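Local structure of DUF1491 domain-containing protein (Caulobacter crescentus, 4GOQ) at residues L38-D43 and T71-L76; D7-A12 and L104-E109. The protein is of unknown function; it belongs to the DUF1491 family and folds as a mixed beta sheet with two helices. All coordinates share one frame; numbering follows the deposited sequence.

Overall arrangement
Contact 1 ties strand 37-43, in the middle of the five-stranded sheet, to the start of helix 74-86, while contact 2 joins helix 6-19 to the chain that follows the last strand, so the two share no element. Their centres lie about 17 Å apart, on opposite sides of the chain's centre. Contact 1 is partly buried and rests on a lysine-glutamate salt bridge; contact 2 is a surface contact in which a tryptophan N-H meets a carboxylate beside a leucine. Both therefore use a glutamate as acceptor, once for a charged partner and once for a neutral one. They touch where Val39 CG2 packs on Leu104 CD2, 4.1 Å away.

Contact 1: L38-D43 and T71-L76; sequences LVKAVD and TFEPDL
Lys40 reaches from strand 38-43 to Glu73 of segment 71-76 and closes a salt bridge with NZ 2.7 Å from Glu73 OE2. The lysine is stretched out along its whole length, with CG anti to the backbone N (chi1 -177°), a shape that carries the ammonium group from the strand to the glutamate. The residue as a whole is buried, its charge met by carboxylates. The two side chains meet at about a right angle. NZ comes to OE2 from the anti side, 31° out of the carboxylate plane.

The close part of the contact lies around this pair: the methylene CE of Lys40 sits 3.7 Å from Glu73 CG, so aliphatic carbon packs beside the ionic bond. A long, flexible lysine suits this place because its hydrocarbon stem can lie inside while its charge reaches carboxylates. OE2 also shares a hydrogen bond with a glycerol, probably from the crystallisation liquor. The other side is looser: there Val42 CG1 comes no nearer than 4.1 Å to Glu73 OE1, and both residues are partly exposed.

NZ also forms salt bridges with Asp77 and Glu94, and this gathering of carboxylates would probably favour a protonated lysine. Strand 37-43 runs between strands 91-97 and 48-56, and Leu76 packs on Ala49 of the latter. Through Asp77 of helix 74-86 and Glu94 of strand 91-97, Lys40 ties the middle strand to both its neighbours.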
ATOM      1  N   LEU A  38      -1.684  -2.809  -3.098  1.00 25.56           N
ATOM      2  CA  LEU A  38      -0.418  -2.959  -2.393  1.00 24.77           C
ATOM      3  C   LEU A  38       0.025  -1.574  -2.010  1.00 26.24           C
ATOM      4  O   LEU A  38       0.065  -0.705  -2.868  1.00 26.80           O
ATOM      5  CB  LEU A  38       0.696  -3.617  -3.243  1.00 26.70           C
ATOM      6  CG  LEU A  38       0.700  -5.108  -3.490  1.00 33.83           C
ATOM      7  CD1 LEU A  38       2.028  -5.507  -4.166  1.00 32.43           C
ATOM      8  CD2 LEU A  38       0.524  -5.916  -2.182  1.00 38.48           C
ATOM      9  N   VAL A  39       0.409  -1.360  -0.755  1.00 23.78           N
ATOM     10  CA  VAL A  39       0.914  -0.061  -0.329  1.00 23.17           C
ATOM     11  C   VAL A  39       2.362  -0.226   0.109  1.00 25.83           C
ATOM     12  O   VAL A  39       2.636  -1.018   1.002  1.00 25.69           O
ATOM     13  CB  VAL A  39       0.054   0.580   0.797  1.00 25.62           C
ATOM     14  CG1 VAL A  39       0.652   1.914   1.263  1.00 25.66           C
ATOM     15  CG2 VAL A  39      -1.389   0.757   0.350  1.00 25.11           C
ATOM     16  N   LYS A  40       3.269   0.519  -0.524  1.00 24.06           N
ATOM     17  CA  LYS A  40       4.691   0.547  -0.168  1.00 23.77           C
ATOM     18  C   LYS A  40       4.947   1.826   0.606  1.00 28.66           C
ATOM     19  O   LYS A  40       4.842   2.900   0.033  1.00 28.86           O
ATOM     20  CB  LYS A  40       5.558   0.491  -1.432  1.00 25.55           C
ATOM     21  CG  LYS A  40       7.068   0.451  -1.125  1.00 27.07           C
ATOM     22  CD  LYS A  40       7.798   0.523  -2.491  1.00 31.61           C
ATOM     23  CE  LYS A  40       9.268   0.588  -2.378  1.00 42.03           C
ATOM     24  NZ  LYS A  40       9.872   0.966  -3.695  1.00 32.30           N
ATOM     25  N   ALA A  41       5.259   1.723   1.905  1.00 26.85           N
ATOM     26  CA  ALA A  41       5.506   2.899   2.738  1.00 25.43           C
ATOM     27  C   ALA A  41       7.004   3.023   2.989  1.00 27.88           C
ATOM     28  O   ALA A  41       7.603   2.132   3.575  1.00 26.76           O
ATOM     29  CB  ALA A  41       4.734   2.784   4.047  1.00 25.47           C
ATOM     30  N   VAL A  42       7.612   4.086   2.476  1.00 27.05           N
ATOM     31  CA  VAL A  42       9.056   4.299   2.577  1.00 29.74           C
ATOM     32  C   VAL A  42       9.325   5.334   3.651  1.00 37.28           C
ATOM     33  O   VAL A  42       8.762   6.434   3.597  1.00 36.28           O
ATOM     34  CB  VAL A  42       9.691   4.714   1.207  1.00 33.54           C
ATOM     35  CG1 VAL A  42      11.201   4.967   1.344  1.00 34.55           C
ATOM     36  CG2 VAL A  42       9.419   3.668   0.128  1.00 32.30           C
ATOM     37  N   ASP A  43      10.195   4.973   4.616  1.00 37.44           N
ATOM     38  CA  ASP A  43      10.635   5.843   5.707  1.00 38.93           C
ATOM     39  C   ASP A  43      11.928   6.481   5.248  1.00 46.58           C
ATOM     40  O   ASP A  43      12.966   5.812   5.167  1.00 45.60           O
ATOM     41  CB  ASP A  43      10.780   5.054   7.031  1.00 40.62           C
ATOM     42  CG  ASP A  43      11.029   5.888   8.297  1.00 47.41           C
ATOM     43  OD1 ASP A  43      11.650   6.976   8.189  1.00 47.81           O
ATOM     44  OD2 ASP A  43      10.633   5.429   9.403  1.00 46.34           O
ATOM     45  N   THR A  71      14.619  -5.198   5.119  1.00 30.71           N
ATOM     46  CA  THR A  71      15.261  -3.880   5.215  1.00 32.22           C
ATOM     47  C   THR A  71      15.906  -3.523   3.853  1.00 35.92           C
ATOM     48  O   THR A  71      16.392  -2.399   3.675  1.00 35.22           O
ATOM     49  CB  THR A  71      16.316  -3.833   6.335  1.00 36.77           C
ATOM     50  OG1 THR A  71      17.289  -4.847   6.105  1.00 38.48           O
ATOM     51  CG2 THR A  71      15.699  -3.950   7.731  1.00 38.85           C
ATOM     52  N   PHE A  72      15.890  -4.484   2.898  1.00 31.94           N
ATOM     53  CA  PHE A  72      16.450  -4.317   1.542  1.00 29.35           C
ATOM     54  C   PHE A  72      15.304  -4.068   0.578  1.00 30.95           C
ATOM     55  O   PHE A  72      14.575  -4.991   0.199  1.00 28.90           O
ATOM     56  CB  PHE A  72      17.292  -5.540   1.157  1.00 30.96           C
ATOM     57  CG  PHE A  72      18.209  -5.269  -0.013  1.00 31.55           C
ATOM     58  CD1 PHE A  72      19.280  -4.392   0.110  1.00 35.82           C
ATOM     59  CD2 PHE A  72      17.985  -5.871  -1.245  1.00 32.00           C
ATOM     60  CE1 PHE A  72      20.130  -4.144  -0.978  1.00 38.33           C
ATOM     61  CE2 PHE A  72      18.838  -5.626  -2.333  1.00 34.43           C
ATOM     62  CZ  PHE A  72      19.879  -4.738  -2.204  1.00 34.22           C
ATOM     63  N   GLU A  73      15.073  -2.780   0.262  1.00 29.07           N
ATOM     64  CA  GLU A  73      13.926  -2.303  -0.516  1.00 28.19           C
ATOM     65  C   GLU A  73      13.710  -3.059  -1.861  1.00 28.55           C
ATOM     66  O   GLU A  73      12.553  -3.373  -2.183  1.00 25.36           O
ATOM     67  CB  GLU A  73      14.035  -0.803  -0.763  1.00 30.02           C
ATOM     68  CG  GLU A  73      12.700  -0.204  -1.160  1.00 34.96           C
ATOM     69  CD  GLU A  73      12.764   1.272  -1.479  1.00 45.92           C
ATOM     70  OE1 GLU A  73      13.339   2.046  -0.680  1.00 44.13           O
ATOM     71  OE2 GLU A  73      12.235   1.655  -2.542  1.00 44.09           O
ATOM     72  N   PRO A  74      14.762  -3.426  -2.634  1.00 25.17           N
ATOM     73  CA  PRO A  74      14.497  -4.153  -3.892  1.00 25.06           C
ATOM     74  C   PRO A  74      13.692  -5.450  -3.711  1.00 26.02           C
ATOM     75  O   PRO A  74      13.017  -5.837  -4.655  1.00 25.58           O
ATOM     76  CB  PRO A  74      15.891  -4.417  -4.435  1.00 26.20           C
ATOM     77  CG  PRO A  74      16.673  -3.223  -3.972  1.00 31.05           C
ATOM     78  CD  PRO A  74      16.188  -3.049  -2.546  1.00 26.48           C
ATOM     79  N   ASP A  75      13.739  -6.105  -2.520  1.00 24.64           N
ATOM     80  CA  ASP A  75      12.875  -7.266  -2.233  1.00 25.69           C
ATOM     81  C   ASP A  75      11.377  -6.883  -2.265  1.00 25.91           C
ATOM     82  O   ASP A  75      10.519  -7.695  -2.631  1.00 24.42           O
ATOM     83  CB  ASP A  75      13.207  -7.868  -0.857  1.00 26.02           C
ATOM     84  CG  ASP A  75      14.577  -8.490  -0.766  1.00 30.48           C
ATOM     85  OD1 ASP A  75      15.017  -9.142  -1.777  1.00 28.32           O
ATOM     86  OD2 ASP A  75      15.235  -8.312   0.290  1.00 27.81           O
ATOM     87  N   LEU A  76      11.056  -5.656  -1.853  1.00 24.41           N
ATOM     88  CA  LEU A  76       9.651  -5.181  -1.859  1.00 23.03           C
ATOM     89  C   LEU A  76       9.228  -4.884  -3.290  1.00 25.18           C
ATOM     90  O   LEU A  76       8.124  -5.249  -3.677  1.00 24.23           O
ATOM     91  CB  LEU A  76       9.435  -3.957  -0.955  1.00 23.33           C
ATOM     92  CG  LEU A  76      10.014  -4.058   0.483  1.00 29.91           C
ATOM     93  CD1 LEU A  76       9.621  -2.828   1.288  1.00 30.47           C
ATOM     94  CD2 LEU A  76       9.535  -5.324   1.202  1.00 30.77           C
TER

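Contact 2: D7-A12 and L104-E109; sequences DIWVAA and LTEPVE
With CG anti to the backbone N (chi1 -178°) and the ring turned across the side-chain stem, Trp9 extends its indole from helix 6-19 to Leu104 and Glu106. Glu106 answers with a bend at chi2 (82°), which brings its carboxylate to the indole edge. There Trp9 NE1 donates a hydrogen bond to Glu106 OE2 at 2.8 Å, nearly straight at 164°. The acceptor lies close to the ring plane, where the N-H points, and is approached on the syn side of the carboxylate, somewhat out of the carboxylate's own plane.

Further round the same edge, the benzo carbon CH2 of Trp9 packs against Leu104 CD2 at 3.7 Å. That methyl is also 3.8 Å from Trp9 CZ2, so it straddles two neighbouring ring carbons. Tryptophan suits the place because one edge offers both a polar N-H and the C-H rim of the benzo ring; leucine supplies a branched apolar end for the second. Replacing Trp9 by an alanine is likely to leave Glu106 OE2 without its indole donor and to open a gap beside the Leu104 methyl.

Trp64 of strand 62-65 meets the Trp9 ring with the planes moderately inclined and donates its own NE1 hydrogen to Glu106 OE1. The two carboxylate oxygens thus each accept an indole N-H, which should limit rotation of the group. Two neutral donors would probably stabilise the carboxylate's charge without neutralising it, and the link between helix and C-terminal segment is likely to depend on orientation as well as on packing.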
ATOM      1  N   ASP A   7     -10.641   2.999  -6.673  1.00 23.02           N
ATOM      2  CA  ASP A   7     -10.093   4.307  -7.060  1.00 22.96           C
ATOM      3  C   ASP A   7     -10.534   5.406  -6.082  1.00 24.41           C
ATOM      4  O   ASP A   7      -9.771   6.327  -5.830  1.00 24.55           O
ATOM      5  CB  ASP A   7     -10.477   4.662  -8.521  1.00 26.18           C
ATOM      6  CG  ASP A   7     -11.943   4.990  -8.746  1.00 32.24           C
ATOM      7  OD1 ASP A   7     -12.803   4.236  -8.253  1.00 31.00           O
ATOM      8  OD2 ASP A   7     -12.227   5.964  -9.470  1.00 37.15           O
ATOM      9  N   ILE A   8     -11.748   5.293  -5.500  1.00 21.10           N
ATOM     10  CA  ILE A   8     -12.224   6.267  -4.489  1.00 19.26           C
ATOM     11  C   ILE A   8     -11.335   6.157  -3.228  1.00 22.34           C
ATOM     12  O   ILE A   8     -10.904   7.161  -2.654  1.00 21.63           O
ATOM     13  CB  ILE A   8     -13.729   6.026  -4.194  1.00 21.24           C
ATOM     14  CG1 ILE A   8     -14.582   6.373  -5.458  1.00 21.84           C
ATOM     15  CG2 ILE A   8     -14.220   6.877  -2.990  1.00 22.84           C
ATOM     16  CD1 ILE A   8     -16.079   5.988  -5.363  1.00 26.11           C
ATOM     17  N   TRP A   9     -11.113   4.943  -2.790  1.00 20.72           N
ATOM     18  CA  TRP A   9     -10.293   4.649  -1.617  1.00 21.59           C
ATOM     19  C   TRP A   9      -8.832   5.117  -1.853  1.00 26.05           C
ATOM     20  O   TRP A   9      -8.194   5.684  -0.954  1.00 25.81           O
ATOM     21  CB  TRP A   9     -10.378   3.133  -1.327  1.00 21.39           C
ATOM     22  CG  TRP A   9      -9.592   2.718  -0.106  1.00 22.37           C
ATOM     23  CD1 TRP A   9     -10.066   2.598   1.177  1.00 25.16           C
ATOM     24  CD2 TRP A   9      -8.179   2.481  -0.041  1.00 21.97           C
ATOM     25  NE1 TRP A   9      -9.029   2.262   2.032  1.00 24.06           N
ATOM     26  CE2 TRP A   9      -7.859   2.198   1.307  1.00 24.58           C
ATOM     27  CE3 TRP A   9      -7.142   2.465  -1.007  1.00 23.30           C
ATOM     28  CZ2 TRP A   9      -6.547   1.922   1.722  1.00 23.13           C
ATOM     29  CZ3 TRP A   9      -5.840   2.217  -0.594  1.00 24.63           C
ATOM     30  CH2 TRP A   9      -5.555   1.909   0.747  1.00 24.55           C
ATOM     31  N   VAL A  10      -8.298   4.873  -3.055  1.00 23.82           N
ATOM     32  CA  VAL A  10      -6.932   5.290  -3.392  1.00 23.70           C
ATOM     33  C   VAL A  10      -6.840   6.834  -3.388  1.00 27.29           C
ATOM     34  O   VAL A  10      -5.882   7.371  -2.820  1.00 23.61           O
ATOM     35  CB  VAL A  10      -6.415   4.651  -4.716  1.00 26.97           C
ATOM     36  CG1 VAL A  10      -5.045   5.219  -5.111  1.00 27.23           C
ATOM     37  CG2 VAL A  10      -6.332   3.118  -4.589  1.00 25.89           C
ATOM     38  N   ALA A  11      -7.859   7.537  -3.936  1.00 26.56           N
ATOM     39  CA  ALA A  11      -7.898   9.010  -3.940  1.00 26.37           C
ATOM     40  C   ALA A  11      -7.851   9.552  -2.506  1.00 29.00           C
ATOM     41  O   ALA A  11      -7.151  10.535  -2.238  1.00 27.00           O
ATOM     42  CB  ALA A  11      -9.145   9.522  -4.674  1.00 27.45           C
ATOM     43  N   ALA A  12      -8.575   8.906  -1.577  1.00 25.62           N
ATOM     44  CA  ALA A  12      -8.571   9.339  -0.180  1.00 24.45           C
ATOM     45  C   ALA A  12      -7.175   9.131   0.443  1.00 26.05           C
ATOM     46  O   ALA A  12      -6.707   9.970   1.208  1.00 24.42           O
ATOM     47  CB  ALA A  12      -9.616   8.561   0.618  1.00 24.35           C
ATOM     48  N   LEU A 104      -2.781   4.720   6.432  1.00 23.12           N
ATOM     49  CA  LEU A 104      -3.899   3.775   6.292  1.00 22.99           C
ATOM     50  C   LEU A 104      -4.846   3.938   7.460  1.00 26.87           C
ATOM     51  O   LEU A 104      -4.383   4.035   8.597  1.00 28.05           O
ATOM     52  CB  LEU A 104      -3.370   2.326   6.221  1.00 22.99           C
ATOM     53  CG  LEU A 104      -2.463   2.028   5.000  1.00 27.37           C
ATOM     54  CD1 LEU A 104      -1.706   0.702   5.173  1.00 27.80           C
ATOM     55  CD2 LEU A 104      -3.258   2.101   3.694  1.00 26.18           C
ATOM     56  N   THR A 105      -6.161   3.930   7.209  1.00 23.23           N
ATOM     57  CA  THR A 105      -7.125   4.096   8.327  1.00 24.40           C
ATOM     58  C   THR A 105      -7.525   2.758   8.945  1.00 31.23           C
ATOM     59  O   THR A 105      -7.941   2.734  10.100  1.00 32.15           O
ATOM     60  CB  THR A 105      -8.368   4.877   7.910  1.00 31.58           C
ATOM     61  OG1 THR A 105      -9.100   4.142   6.927  1.00 30.42           O
ATOM     62  CG2 THR A 105      -8.042   6.269   7.406  1.00 31.50           C
ATOM     63  N   GLU A 106      -7.437   1.658   8.174  1.00 28.54           N
ATOM     64  CA  GLU A 106      -7.783   0.311   8.646  1.00 28.49           C
ATOM     65  C   GLU A 106      -6.670  -0.221   9.551  1.00 30.34           C
ATOM     66  O   GLU A 106      -5.530   0.224   9.416  1.00 29.40           O
ATOM     67  CB  GLU A 106      -8.007  -0.658   7.460  1.00 29.95           C
ATOM     68  CG  GLU A 106      -9.056  -0.216   6.436  1.00 31.71           C
ATOM     69  CD  GLU A 106      -8.590   0.774   5.386  1.00 40.97           C
ATOM     70  OE1 GLU A 106      -7.367   1.038   5.299  1.00 29.95           O
ATOM     71  OE2 GLU A 106      -9.462   1.336   4.683  1.00 29.39           O
ATOM     72  N   PRO A 107      -6.945  -1.221  10.418  1.00 29.51           N
ATOM     73  CA  PRO A 107      -5.877  -1.768  11.267  1.00 29.47           C
ATOM     74  C   PRO A 107      -4.755  -2.397  10.458  1.00 32.38           C
ATOM     75  O   PRO A 107      -4.960  -2.935   9.365  1.00 29.83           O
ATOM     76  CB  PRO A 107      -6.601  -2.825  12.108  1.00 31.93           C
ATOM     77  CG  PRO A 107      -8.028  -2.399  12.119  1.00 35.94           C
ATOM     78  CD  PRO A 107      -8.240  -1.864  10.722  1.00 31.27           C
ATOM     79  N   VAL A 108      -3.560  -2.329  11.014  1.00 29.96           N
ATOM     80  CA  VAL A 108      -2.362  -2.814  10.369  1.00 31.36           C
ATOM     81  C   VAL A 108      -1.686  -3.890  11.263  1.00 37.79           C
ATOM     82  O   VAL A 108      -1.680  -3.763  12.476  1.00 36.33           O
ATOM     83  CB  VAL A 108      -1.428  -1.597  10.093  1.00 35.57           C
ATOM     84  CG1 VAL A 108      -0.031  -2.033   9.714  1.00 35.03           C
ATOM     85  CG2 VAL A 108      -2.006  -0.662   9.024  1.00 34.86           C
ATOM     86  N   GLU A 109      -1.128  -4.925  10.632  1.00 38.21           N
ATOM     87  CA  GLU A 109      -0.354  -5.987  11.280  1.00 40.20           C
ATOM     88  C   GLU A 109       1.106  -5.468  11.342  1.00 42.58           C
ATOM     89  O   GLU A 109       1.703  -5.138  10.297  1.00 42.00           O
ATOM     90  CB  GLU A 109      -0.511  -7.283  10.446  1.00 42.42           C
ATOM     91  CG  GLU A 109       0.339  -8.482  10.815  1.00 56.56           C
ATOM     92  CD  GLU A 109       0.362  -9.487   9.678  1.00 74.26           C
ATOM     93  OE1 GLU A 109       1.268  -9.392   8.812  1.00 54.07           O
ATOM     94  OE2 GLU A 109      -0.606 -10.280   9.581  1.00 57.53           O
TER